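Putative sugar ABC transporter, substrate-binding protein (Clostridium phytofermentans, PDB 4WZZ) binds L-rhamnose and probably serves as the solute-binding component that supplies this sugar to an ABC transporter. Local coordinates at residues K77-A82 / L305-S310; S150-V155 / I311-G316; D169-I174 / I241-A246; S277-Y282 / H289-M294. All coordinates share one frame; numbering follows the deposited sequence.

Contact 1. Residues K77-A82 / L305-S310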
loop_
_atom_site.group_PDB
_atom_site.type_symbol
_atom_site.label_atom_id
_atom_site.label_comp_id
_atom_site.label_asym_id
_atom_site.label_seq_id
_atom_site.Cartn_x
_atom_site.Cartn_y
_atom_site.Cartn_z
ATOM N N LYS A 77 -12.158 3.214 -10.580
ATOM C CA LYS A 77 -12.888 3.718 -11.733
ATOM C C LYS A 77 -13.932 2.705 -12.204
ATOM O O LYS A 77 -15.062 3.067 -12.533
ATOM C CB LYS A 77 -11.929 4.060 -12.865
ATOM C CG LYS A 77 -12.615 4.413 -14.194
ATOM C CD LYS A 77 -11.569 4.686 -15.243
ATOM C CE LYS A 77 -12.186 4.944 -16.613
ATOM N NZ LYS A 77 -11.711 6.215 -17.231
ATOM N N GLN A 78 -13.560 1.432 -12.214
ATOM C CA GLN A 78 -14.456 0.407 -12.728
ATOM C C GLN A 78 -15.775 0.408 -11.960
ATOM O O GLN A 78 -16.864 0.401 -12.557
ATOM C CB GLN A 78 -13.772 -0.952 -12.659
ATOM C CG GLN A 78 -14.462 -2.012 -13.473
ATOM C CD GLN A 78 -15.562 -2.685 -12.697
ATOM O OE1 GLN A 78 -16.716 -2.763 -13.141
ATOM N NE2 GLN A 78 -15.214 -3.183 -11.521
ATOM N N VAL A 79 -15.687 0.446 -10.637
ATOM C CA VAL A 79 -16.890 0.391 -9.799
ATOM C C VAL A 79 -17.688 1.692 -9.862
ATOM O O VAL A 79 -18.924 1.670 -9.966
ATOM C CB VAL A 79 -16.543 0.018 -8.326
ATOM C CG1 VAL A 79 -17.707 0.292 -7.382
ATOM C CG2 VAL A 79 -16.156 -1.453 -8.240
ATOM N N ILE A 80 -16.991 2.824 -9.837
ATOM C CA ILE A 80 -17.663 4.107 -9.921
ATOM C C ILE A 80 -18.496 4.208 -11.205
ATOM O O ILE A 80 -19.686 4.577 -11.180
ATOM C CB ILE A 80 -16.633 5.240 -9.883
ATOM C CG1 ILE A 80 -15.970 5.318 -8.506
ATOM C CG2 ILE A 80 -17.293 6.553 -10.239
ATOM C CD1 ILE A 80 -16.927 5.526 -7.370
ATOM N N GLU A 81 -17.861 3.886 -12.324
ATOM C CA GLU A 81 -18.491 3.960 -13.639
ATOM C C GLU A 81 -19.602 2.923 -13.811
ATOM O O GLU A 81 -20.626 3.202 -14.412
ATOM C CB GLU A 81 -17.437 3.801 -14.735
ATOM C CG GLU A 81 -16.568 5.052 -14.898
ATOM C CD GLU A 81 -15.576 4.960 -16.049
ATOM O OE1 GLU A 81 -15.316 3.839 -16.560
ATOM O OE2 GLU A 81 -15.046 6.019 -16.441
ATOM N N ALA A 82 -19.384 1.721 -13.306
ATOM C CA ALA A 82 -20.386 0.663 -13.423
ATOM C C ALA A 82 -21.685 1.098 -12.787
ATOM O O ALA A 82 -22.765 0.685 -13.211
ATOM C CB ALA A 82 -19.889 -0.608 -12.770
ATOM N N LEU A 305 -13.243 -1.550 -3.384
ATOM C CA LEU A 305 -13.879 -1.361 -2.074
ATOM C C LEU A 305 -13.916 0.116 -1.728
ATOM O O LEU A 305 -14.899 0.619 -1.188
ATOM C CB LEU A 305 -13.100 -2.131 -1.001
ATOM C CG LEU A 305 -13.613 -1.938 0.420
ATOM C CD1 LEU A 305 -15.056 -2.370 0.536
ATOM C CD2 LEU A 305 -12.738 -2.711 1.385
ATOM N N ALA A 306 -12.833 0.819 -2.034
ATOM C CA ALA A 306 -12.792 2.255 -1.811
ATOM C C ALA A 306 -13.877 2.960 -2.614
ATOM O O ALA A 306 -14.468 3.948 -2.138
ATOM C CB ALA A 306 -11.416 2.813 -2.157
ATOM N N ALA A 307 -14.158 2.455 -3.818
ATOM C CA ALA A 307 -15.238 3.017 -4.626
ATOM C C ALA A 307 -16.601 2.731 -3.991
ATOM O O ALA A 307 -17.439 3.626 -3.900
ATOM C CB ALA A 307 -15.185 2.486 -6.069
ATOM N N TYR A 308 -16.835 1.498 -3.549
ATOM C CA TYR A 308 -18.112 1.195 -2.899
ATOM C C TYR A 308 -18.316 2.077 -1.670
ATOM O O TYR A 308 -19.429 2.577 -1.412
ATOM C CB TYR A 308 -18.214 -0.283 -2.522
ATOM C CG TYR A 308 -18.408 -1.197 -3.706
ATOM C CD1 TYR A 308 -19.521 -1.075 -4.524
ATOM C CD2 TYR A 308 -17.479 -2.194 -4.006
ATOM C CE1 TYR A 308 -19.709 -1.909 -5.609
ATOM C CE2 TYR A 308 -17.661 -3.036 -5.082
ATOM C CZ TYR A 308 -18.780 -2.892 -5.880
ATOM O OH TYR A 308 -18.976 -3.715 -6.965
ATOM N N ALA A 309 -17.249 2.276 -0.899
ATOM C CA ALA A 309 -17.325 3.075 0.316
ATOM C C ALA A 309 -17.534 4.549 -0.021
ATOM O O ALA A 309 -18.293 5.255 0.661
ATOM C CB ALA A 309 -16.065 2.883 1.176
ATOM N N SER A 310 -16.897 5.008 -1.098
ATOM C CA SER A 310 -17.084 6.373 -1.563
ATOM C C SER A 310 -18.549 6.622 -1.944
ATOM O O SER A 310 -19.139 7.635 -1.581
ATOM C CB SER A 310 -16.223 6.629 -2.800
ATOM O OG SER A 310 -14.849 6.533 -2.472
#
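Val79 reaches across to Tyr308 in a CH-pi contact between two packed helices. Val79 CG1 lies over one face of the phenol ring, 3.6 Å from its centroid and 17° off the ring normal. The methyl is shifted slightly toward the rim, on the side of Tyr308 CE1. The other methyl, Val79 CG2, meets the far end of the same ring at 3.8 Å from Tyr308 CZ. The valine holds CG1 anti to its backbone N (chi1 166°), which leaves both methyls facing the tyrosine. The two side chains cross at about a right angle.

The remaining contacts across the pair are aliphatic. Ala307 CB packs 3.6 Å from Val79 CG1. Ile80 CD1 touches the same alanine methyl, at 3.7 Å from Ala307 CB. Ala307 thus receives Val79 and Ile80 together. Its small side chain lets the helix axes come within 8.2 Å, at 38° between their directions.

Within its own helix, Ser310 OG donates to Ala306 O at 2.6 Å, and Ser310 N reaches that oxygen from the opposite face of the carbonyl plane. Ser310 OG also hydrogen-bonds to Tyr76 OH of helix 67-82, so one polar link joins the helices beside the apolar contact. On the side of helix 67-82 away from the contact, Lys77 NZ pairs with Glu81 OE2 at 3.4 Å.

Helix 299-315 also packs on strand 138-142 through Ala306 and Ala309. Such side-by-side helices lying on one face of a largely parallel sheet are typical of a Rossmann-like lobe of type I periplasmic binding proteins.

Contact 2. Residues S150-V155 / I311-G316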
loop_
_atom_site.group_PDB
_atom_site.type_symbol
_atom_site.label_atom_id
_atom_site.label_comp_id
_atom_site.label_asym_id
_atom_site.label_seq_id
_atom_site.Cartn_x
_atom_site.Cartn_y
_atom_site.Cartn_z
ATOM N N SER A 150 -8.561 14.502 8.537
ATOM C CA SER A 150 -8.528 14.818 7.117
ATOM C C SER A 150 -9.400 13.884 6.280
ATOM O O SER A 150 -9.322 13.912 5.053
ATOM C CB SER A 150 -7.074 14.740 6.620
ATOM O OG SER A 150 -6.267 15.733 7.241
ATOM N N ARG A 151 -10.200 13.043 6.928
ATOM C CA ARG A 151 -10.954 12.010 6.216
ATOM C C ARG A 151 -12.198 11.584 6.984
ATOM O O ARG A 151 -12.310 11.836 8.182
ATOM C CB ARG A 151 -10.072 10.767 6.022
ATOM C CG ARG A 151 -9.911 9.965 7.306
ATOM C CD ARG A 151 -8.998 8.784 7.139
ATOM N NE ARG A 151 -9.128 7.823 8.245
ATOM C CZ ARG A 151 -8.169 7.528 9.125
ATOM N NH1 ARG A 151 -6.989 8.138 9.108
ATOM N NH2 ARG A 151 -8.396 6.606 10.049
ATOM N N LYS A 152 -13.130 10.932 6.300
ATOM C CA LYS A 152 -14.272 10.340 6.982
ATOM C C LYS A 152 -13.982 8.873 7.309
ATOM O O LYS A 152 -14.530 8.336 8.274
ATOM C CB LYS A 152 -15.549 10.504 6.152
ATOM C CG LYS A 152 -16.054 11.926 6.160
ATOM C CD LYS A 152 -17.357 12.040 5.408
ATOM C CE LYS A 152 -18.113 13.289 5.780
ATOM N NZ LYS A 152 -19.175 13.573 4.771
ATOM N N VAL A 153 -13.099 8.240 6.536
ATOM C CA VAL A 153 -12.749 6.844 6.764
ATOM C C VAL A 153 -11.510 6.482 5.945
ATOM O O VAL A 153 -11.242 7.122 4.937
ATOM C CB VAL A 153 -13.906 5.899 6.393
ATOM C CG1 VAL A 153 -14.173 5.907 4.874
ATOM C CG2 VAL A 153 -13.654 4.487 6.939
ATOM N N PHE A 154 -10.770 5.475 6.406
ATOM C CA PHE A 154 -9.603 4.942 5.680
ATOM C C PHE A 154 -9.899 3.534 5.212
ATOM O O PHE A 154 -10.442 2.714 5.961
ATOM C CB PHE A 154 -8.368 4.926 6.585
ATOM C CG PHE A 154 -7.131 4.365 5.924
ATOM C CD1 PHE A 154 -6.659 4.924 4.758
ATOM C CD2 PHE A 154 -6.432 3.295 6.485
ATOM C CE1 PHE A 154 -5.538 4.441 4.131
ATOM C CE2 PHE A 154 -5.306 2.807 5.851
ATOM C CZ PHE A 154 -4.863 3.388 4.669
ATOM N N VAL A 155 -9.567 3.247 3.962
ATOM C CA VAL A 155 -9.747 1.909 3.420
ATOM C C VAL A 155 -8.375 1.286 3.368
ATOM O O VAL A 155 -7.527 1.692 2.568
ATOM C CB VAL A 155 -10.415 1.902 2.039
ATOM C CG1 VAL A 155 -10.613 0.473 1.562
ATOM C CG2 VAL A 155 -11.749 2.613 2.108
ATOM N N ILE A 311 -19.122 5.700 -2.711
ATOM C CA ILE A 311 -20.520 5.826 -3.118
ATOM C C ILE A 311 -21.409 5.819 -1.889
ATOM O O ILE A 311 -22.409 6.538 -1.842
ATOM C CB ILE A 311 -20.944 4.704 -4.062
ATOM C CG1 ILE A 311 -20.167 4.814 -5.383
ATOM C CG2 ILE A 311 -22.454 4.792 -4.362
ATOM C CD1 ILE A 311 -20.293 3.605 -6.281
ATOM N N SER A 312 -21.038 5.017 -0.890
ATOM C CA SER A 312 -21.840 4.904 0.331
ATOM C C SER A 312 -21.833 6.201 1.133
ATOM O O SER A 312 -22.864 6.602 1.675
ATOM C CB SER A 312 -21.363 3.733 1.180
ATOM O OG SER A 312 -21.604 2.512 0.504
ATOM N N LEU A 313 -20.677 6.861 1.199
ATOM C CA LEU A 313 -20.583 8.208 1.760
ATOM C C LEU A 313 -21.434 9.230 1.004
ATOM O O LEU A 313 -22.138 10.037 1.625
ATOM C CB LEU A 313 -19.133 8.689 1.774
ATOM C CG LEU A 313 -18.170 8.048 2.773
ATOM C CD1 LEU A 313 -16.744 8.490 2.475
ATOM C CD2 LEU A 313 -18.534 8.368 4.226
ATOM N N VAL A 314 -21.367 9.212 -0.327
ATOM C CA VAL A 314 -22.118 10.179 -1.122
ATOM C C VAL A 314 -23.626 9.950 -0.995
ATOM O O VAL A 314 -24.409 10.907 -0.956
ATOM C CB VAL A 314 -21.705 10.130 -2.619
ATOM C CG1 VAL A 314 -22.684 10.942 -3.497
ATOM C CG2 VAL A 314 -20.270 10.629 -2.802
ATOM N N ASN A 315 -24.035 8.689 -0.952
ATOM C CA ASN A 315 -25.452 8.360 -0.873
ATOM C C ASN A 315 -25.963 8.362 0.568
ATOM O O ASN A 315 -27.162 8.224 0.806
ATOM C CB ASN A 315 -25.737 7.012 -1.542
ATOM C CG ASN A 315 -25.715 7.095 -3.060
ATOM O OD1 ASN A 315 -25.621 8.181 -3.639
ATOM N ND2 ASN A 315 -25.817 5.946 -3.713
ATOM N N GLY A 316 -25.047 8.519 1.523
ATOM C CA GLY A 316 -25.393 8.660 2.923
ATOM C C GLY A 316 -25.698 7.351 3.628
ATOM O O GLY A 316 -26.251 7.360 4.724
#
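Lys152 runs alongside Leu313, the two side chains passing in opposite directions. The lysine can be followed outward. Its CB already touches the leucine, 4.1 Å from Leu313 CD2. CG steps back from that methyl. CD returns to it, and Lys152 CD to Leu313 CD2 is 4.0 Å. The extended zigzag beyond CG (chi2 -176°) explains this alternation. It brings CB and CD, two carbons apart, against the same methyl. CE and NZ continue past the methyl without touching it.

The second methyl of Leu313 faces the next residue, Val153. Leu313 CD1 stands 4.4 Å from Val153 CG1, a loose apolar approach. The leucine fork therefore spans two neighbouring residues, one methyl to each. It also rests on His138 and Leu140 of strand 138-142. Val153 packs on Leu140 too, and on Thr349 and Ile351 of strand 349-352, while its backbone pairs with Ser141.

The helix ends close by, and Gly316 leaves it with positive phi. The contact thus joins the last turn of helix 299-315 to the chain entering strand 154-156. Across the two segments it uses carbon atoms only. The lysine lends its methylenes to the packing while its amino group lies beyond it. The loose spacing of these carbons implies soft dispersion packing without directional bonds.

Contact 3. Residues D169-I174 / I241-A246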
loop_
_atom_site.group_PDB
_atom_site.type_symbol
_atom_site.label_atom_id
_atom_site.label_comp_id
_atom_site.label_asym_id
_atom_site.label_seq_id
_atom_site.Cartn_x
_atom_site.Cartn_y
_atom_site.Cartn_z
ATOM N N ASP A 169 8.090 -12.481 10.279
ATOM C CA ASP A 169 8.208 -13.938 10.226
ATOM C C ASP A 169 8.931 -14.358 8.956
ATOM O O ASP A 169 9.732 -15.293 8.991
ATOM C CB ASP A 169 6.840 -14.619 10.332
ATOM C CG ASP A 169 6.256 -14.560 11.750
ATOM O OD1 ASP A 169 7.037 -14.391 12.716
ATOM O OD2 ASP A 169 5.014 -14.678 11.907
ATOM N N ALA A 170 8.703 -13.648 7.844
ATOM C CA ALA A 170 9.435 -13.916 6.622
ATOM C C ALA A 170 10.914 -13.679 6.793
ATOM O O ALA A 170 11.744 -14.508 6.408
ATOM C CB ALA A 170 8.900 -13.068 5.464
ATOM N N ILE A 171 11.275 -12.551 7.391
ATOM C CA ILE A 171 12.694 -12.264 7.610
ATOM C C ILE A 171 13.337 -13.336 8.490
ATOM O O ILE A 171 14.425 -13.818 8.199
ATOM C CB ILE A 171 12.889 -10.863 8.211
ATOM C CG1 ILE A 171 12.475 -9.772 7.199
ATOM C CG2 ILE A 171 14.325 -10.662 8.624
ATOM C CD1 ILE A 171 11.927 -8.521 7.872
ATOM N N LEU A 172 12.640 -13.723 9.551
ATOM C CA LEU A 172 13.170 -14.701 10.481
ATOM C C LEU A 172 13.428 -16.033 9.761
ATOM O O LEU A 172 14.425 -16.699 9.998
ATOM C CB LEU A 172 12.203 -14.896 11.651
ATOM C CG LEU A 172 12.685 -15.887 12.716
ATOM C CD1 LEU A 172 13.928 -15.360 13.420
ATOM C CD2 LEU A 172 11.587 -16.172 13.712
ATOM N N ASP A 173 12.490 -16.419 8.908
ATOM C CA ASP A 173 12.583 -17.665 8.157
ATOM C C ASP A 173 13.704 -17.603 7.135
ATOM O O ASP A 173 14.617 -18.430 7.123
ATOM C CB ASP A 173 11.246 -17.918 7.453
ATOM C CG ASP A 173 11.264 -19.163 6.586
ATOM O OD1 ASP A 173 11.952 -20.152 6.946
ATOM O OD2 ASP A 173 10.570 -19.164 5.556
ATOM N N ILE A 174 13.637 -16.593 6.272
ATOM C CA ILE A 174 14.533 -16.490 5.137
ATOM C C ILE A 174 15.998 -16.255 5.555
ATOM O O ILE A 174 16.922 -16.697 4.871
ATOM C CB ILE A 174 14.020 -15.386 4.180
ATOM C CG1 ILE A 174 12.662 -15.802 3.602
ATOM C CG2 ILE A 174 15.018 -15.106 3.106
ATOM C CD1 ILE A 174 11.870 -14.612 3.024
ATOM N N ILE A 241 24.767 -8.404 4.871
ATOM C CA ILE A 241 23.322 -8.411 5.064
ATOM C C ILE A 241 22.704 -9.718 4.564
ATOM O O ILE A 241 23.114 -10.271 3.530
ATOM C CB ILE A 241 22.686 -7.185 4.361
ATOM C CG1 ILE A 241 21.216 -7.072 4.727
ATOM C CG2 ILE A 241 22.826 -7.266 2.853
ATOM C CD1 ILE A 241 20.615 -5.778 4.260
ATOM N N LYS A 242 21.733 -10.235 5.304
ATOM C CA LYS A 242 21.103 -11.493 4.937
ATOM C C LYS A 242 19.795 -11.295 4.181
ATOM O O LYS A 242 19.460 -12.099 3.316
ATOM C CB LYS A 242 20.848 -12.327 6.192
ATOM C CG LYS A 242 22.124 -12.757 6.894
ATOM C CD LYS A 242 22.954 -13.655 6.002
ATOM C CE LYS A 242 24.436 -13.674 6.427
ATOM N NZ LYS A 242 25.265 -14.613 5.602
ATOM N N VAL A 243 19.031 -10.262 4.544
ATOM C CA VAL A 243 17.717 -10.032 3.969
ATOM C C VAL A 243 17.477 -8.537 3.798
ATOM O O VAL A 243 17.755 -7.737 4.712
ATOM C CB VAL A 243 16.586 -10.588 4.864
ATOM C CG1 VAL A 243 15.240 -10.424 4.180
ATOM C CG2 VAL A 243 16.835 -12.043 5.220
ATOM N N ILE A 244 16.943 -8.182 2.633
ATOM C CA ILE A 244 16.361 -6.866 2.391
ATOM C C ILE A 244 14.841 -7.033 2.408
ATOM O O ILE A 244 14.296 -7.897 1.738
ATOM C CB ILE A 244 16.829 -6.253 1.063
ATOM C CG1 ILE A 244 18.344 -5.972 1.108
ATOM C CG2 ILE A 244 16.090 -4.954 0.768
ATOM C CD1 ILE A 244 18.934 -5.608 -0.265
ATOM N N CYS A 245 14.182 -6.224 3.224
ATOM C CA CYS A 245 12.734 -6.195 3.290
ATOM C C CYS A 245 12.293 -4.902 2.644
ATOM O O CYS A 245 12.629 -3.815 3.111
ATOM C CB CYS A 245 12.254 -6.273 4.738
ATOM S SG CYS A 245 10.446 -6.162 4.798
ATOM N N ALA A 246 11.566 -5.017 1.532
ATOM C CA ALA A 246 11.135 -3.864 0.741
ATOM C C ALA A 246 9.593 -3.775 0.713
ATOM O O ALA A 246 8.922 -4.365 -0.169
ATOM C CB ALA A 246 11.694 -3.983 -0.704
#
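No aromatic ring or other flat side chain takes part where Ile171 and Ile174 meet Val243 and Cys245. A flat group beside the contact is Trp181 of the neighbouring strand 179-185, which touches Ile171, Val243 and Cys245 and extends the same layer. The meeting itself is one of methyls, methylenes and a sulfur.

Ile171 reaches two residues of the strand. Its CG1 lies 4.1 Å from Val243 CG1. Its end goes further along the strand, with Ile171 CD1 at 3.9 Å from Cys245 CB and 4.1 Å from Cys245 SG. The second torsion (chi2 149°) is turned somewhat away from fully staggered, with CD1 lying against the cysteine. Ile174, one turn on, uses its other branch. Ile174 CG2 meets Val243 CG2 at 4.1 Å, and these two side chains cross at about a right angle. Val243 therefore gives one methyl to each isoleucine.

The strand's alternation sets the pattern. Val243 and Cys245 point toward the helix, while Ile244 points away and touches Thr231 of helix 224-237. The helix and strand run nearly antiparallel, at 160°, with axes 9.3 Å apart. This is the usual packing of a helix on a parallel alpha/beta sheet. On the helix, Asp169 is turned elsewhere and forms a salt bridge with Lys208.

The chemistry is purely apolar. Close-set, mostly branched side chains imply a hydrophobic layer held by shape and burial, with the carboxylates of the helix kept off this surface.

Contact 4. Residues S277-Y282 / H289-M294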
loop_
_atom_site.group_PDB
_atom_site.type_symbol
_atom_site.label_atom_id
_atom_site.label_comp_id
_atom_site.label_asym_id
_atom_site.label_seq_id
_atom_site.Cartn_x
_atom_site.Cartn_y
_atom_site.Cartn_z
ATOM N N SER A 277 2.939 -9.833 -10.879
ATOM C CA SER A 277 3.312 -9.608 -12.282
ATOM C C SER A 277 4.779 -9.179 -12.449
ATOM O O SER A 277 5.457 -9.606 -13.384
ATOM C CB SER A 277 2.391 -8.565 -12.915
ATOM O OG SER A 277 2.536 -7.318 -12.249
ATOM N N GLU A 278 5.261 -8.331 -11.549
ATOM C CA GLU A 278 6.634 -7.840 -11.587
ATOM C C GLU A 278 7.647 -8.799 -10.948
ATOM O O GLU A 278 8.818 -8.854 -11.348
ATOM C CB GLU A 278 6.705 -6.494 -10.862
ATOM C CG GLU A 278 5.976 -5.391 -11.587
ATOM C CD GLU A 278 6.229 -4.030 -10.965
ATOM O OE1 GLU A 278 6.115 -3.895 -9.736
ATOM O OE2 GLU A 278 6.532 -3.090 -11.715
HETATM N N MSE A 279 7.218 -9.543 -9.937
HETATM C CA MSE A 279 8.153 -10.321 -9.154
HETATM C C MSE A 279 8.242 -11.776 -9.590
HETATM O O MSE A 279 9.111 -12.478 -9.121
HETATM C CB MSE A 279 7.772 -10.274 -7.677
HETATM C CG MSE A 279 7.972 -8.923 -7.046
HETATM SE SE MSE A 279 9.870 -8.470 -7.024
HETATM C CE MSE A 279 10.498 -9.898 -5.819
ATOM N N ALA A 280 7.369 -12.204 -10.494
ATOM C CA ALA A 280 7.276 -13.619 -10.867
ATOM C C ALA A 280 8.642 -14.257 -11.186
ATOM O O ALA A 280 8.967 -15.355 -10.716
ATOM C CB ALA A 280 6.356 -13.767 -12.040
ATOM N N ASP A 281 9.453 -13.570 -11.966
ATOM C CA ASP A 281 10.712 -14.179 -12.407
ATOM C C ASP A 281 11.790 -14.149 -11.326
ATOM O O ASP A 281 12.858 -14.761 -11.511
ATOM C CB ASP A 281 11.224 -13.498 -13.660
ATOM C CG ASP A 281 10.259 -13.608 -14.835
ATOM O OD1 ASP A 281 9.384 -14.511 -14.837
ATOM O OD2 ASP A 281 10.394 -12.783 -15.770
ATOM N N TYR A 282 11.544 -13.450 -10.212
ATOM C CA TYR A 282 12.516 -13.359 -9.134
ATOM C C TYR A 282 12.187 -14.240 -7.965
ATOM O O TYR A 282 12.935 -14.289 -6.988
ATOM C CB TYR A 282 12.599 -11.936 -8.615
ATOM C CG TYR A 282 13.011 -10.933 -9.628
ATOM C CD1 TYR A 282 14.300 -10.931 -10.149
ATOM C CD2 TYR A 282 12.146 -9.943 -10.032
ATOM C CE1 TYR A 282 14.692 -9.997 -11.054
ATOM C CE2 TYR A 282 12.527 -9.005 -10.937
ATOM C CZ TYR A 282 13.800 -9.021 -11.440
ATOM O OH TYR A 282 14.171 -8.060 -12.334
ATOM N N HIS A 289 17.336 -17.316 -7.249
ATOM C CA HIS A 289 16.247 -16.363 -7.095
ATOM C C HIS A 289 16.386 -15.710 -5.742
ATOM O O HIS A 289 16.569 -16.399 -4.757
ATOM C CB HIS A 289 14.919 -17.086 -7.168
ATOM C CG HIS A 289 14.669 -17.694 -8.500
ATOM N ND1 HIS A 289 15.190 -18.916 -8.865
ATOM C CD2 HIS A 289 14.023 -17.213 -9.586
ATOM C CE1 HIS A 289 14.846 -19.174 -10.114
ATOM N NE2 HIS A 289 14.133 -18.161 -10.567
ATOM N N SER A 290 16.284 -14.391 -5.694
ATOM C CA SER A 290 16.500 -13.685 -4.428
ATOM C C SER A 290 15.293 -13.730 -3.505
ATOM O O SER A 290 15.457 -13.566 -2.311
ATOM C CB SER A 290 16.858 -12.216 -4.657
ATOM O OG SER A 290 15.770 -11.550 -5.238
ATOM N N CYS A 291 14.095 -13.959 -4.038
ATOM C CA CYS A 291 12.890 -13.840 -3.230
ATOM C C CYS A 291 12.154 -15.165 -3.063
ATOM O O CYS A 291 11.508 -15.652 -3.979
ATOM C CB CYS A 291 11.959 -12.824 -3.892
ATOM S SG CYS A 291 10.392 -12.538 -3.017
ATOM N N PRO A 292 12.238 -15.757 -1.869
ATOM C CA PRO A 292 11.571 -17.036 -1.644
ATOM C C PRO A 292 10.066 -16.880 -1.574
ATOM O O PRO A 292 9.349 -17.811 -1.937
ATOM C CB PRO A 292 12.121 -17.492 -0.285
ATOM C CG PRO A 292 13.271 -16.597 -0.006
ATOM C CD PRO A 292 13.039 -15.330 -0.715
ATOM N N TYR A 293 9.618 -15.708 -1.135
ATOM C CA TYR A 293 8.201 -15.376 -1.068
ATOM C C TYR A 293 8.039 -13.953 -0.594
ATOM O O TYR A 293 8.973 -13.337 -0.048
ATOM C CB TYR A 293 7.392 -16.335 -0.183
ATOM C CG TYR A 293 7.862 -16.484 1.258
ATOM C CD1 TYR A 293 8.791 -17.453 1.607
ATOM C CD2 TYR A 293 7.330 -15.694 2.275
ATOM C CE1 TYR A 293 9.200 -17.622 2.918
ATOM C CE2 TYR A 293 7.730 -15.874 3.613
ATOM C CZ TYR A 293 8.669 -16.833 3.912
ATOM O OH TYR A 293 9.104 -17.029 5.216
HETATM N N MSE A 294 6.865 -13.413 -0.887
HETATM C CA MSE A 294 6.539 -12.041 -0.487
HETATM C C MSE A 294 5.026 -11.962 -0.299
HETATM O O MSE A 294 4.334 -12.985 -0.366
HETATM C CB MSE A 294 7.060 -11.053 -1.524
HETATM C CG MSE A 294 6.603 -11.319 -2.925
HETATM SE SE MSE A 294 4.890 -10.448 -3.252
HETATM C CE MSE A 294 4.757 -10.814 -5.224
#
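Tyr282 and Cys291 are joined by a backbone hydrogen bond that ties the 3-10 segment 280-282 to the returning chain. Residues 277-279 before it are helical, and Tyr282 N is bonded to Met279 O at 2.8 Å. Segment 289-294 is irregular, with extended residues interrupted at Ser290 and Pro292. Cys291 N donates to Tyr282 O at 3.2 Å, with an N-H...O angle of 153°. The donor approaches almost straight out from the carbonyl, at a C=O...N angle of 162°.

His289 packs beside this bond. Its CB lies 3.4 Å from Tyr282 O. The imidazole turns an edge to the preceding carbonyl, with His289 CD2 3.3 Å from Asp281 O and that oxygen near the ring plane. His289 ND1 is hydrogen-bonded to Asp286 OD1, within the connecting loop.

Further in, the contact is apolar. Met279, a selenomethionine, folds back at chi2 (-65°) and chi3, which brings its CE to 3.8 Å from Cys291 CB. The same methyl, Met279 CE, lies 3.9 Å from Cys291 SG. The second selenomethionine comes from the other segment, with Met294 CE 3.9 Å from Met279 CB. These two side chains cross obliquely, and Met279 is touched at both its root and its tip.

Helix 249-261 borders one side, touching Tyr282 and Ser290. Ser290 also pairs by backbone with Leu270 of strand 269-272. Met294 opens strand 294-296 and pairs with Phe359 of strand 357-359, while Pro292 leans on helix 160-174.

The four contacts fall into two groups, one in each lobe. Contacts 1 and 2 share helix 299-315, with centres about 12 Å apart, and they touch where Leu305 CD2 meets Val155 CG1 at 3.8 Å. Contacts 3 and 4 have centres about 14 Å apart. They are joined by a probable hydrogen bond of 2.6 Å between Asp173 OD2 and Tyr293 OH. Between the groups nothing touches, and the nearest atoms of contacts 2 and 3 are about 17 Å apart. Bound L-rhamnose is about 9 Å from the side chain of Met294 and about 10 Å from that of Cys245. Pocket residues Thr248 and Thr249 follow strand 243-246 of contact 3.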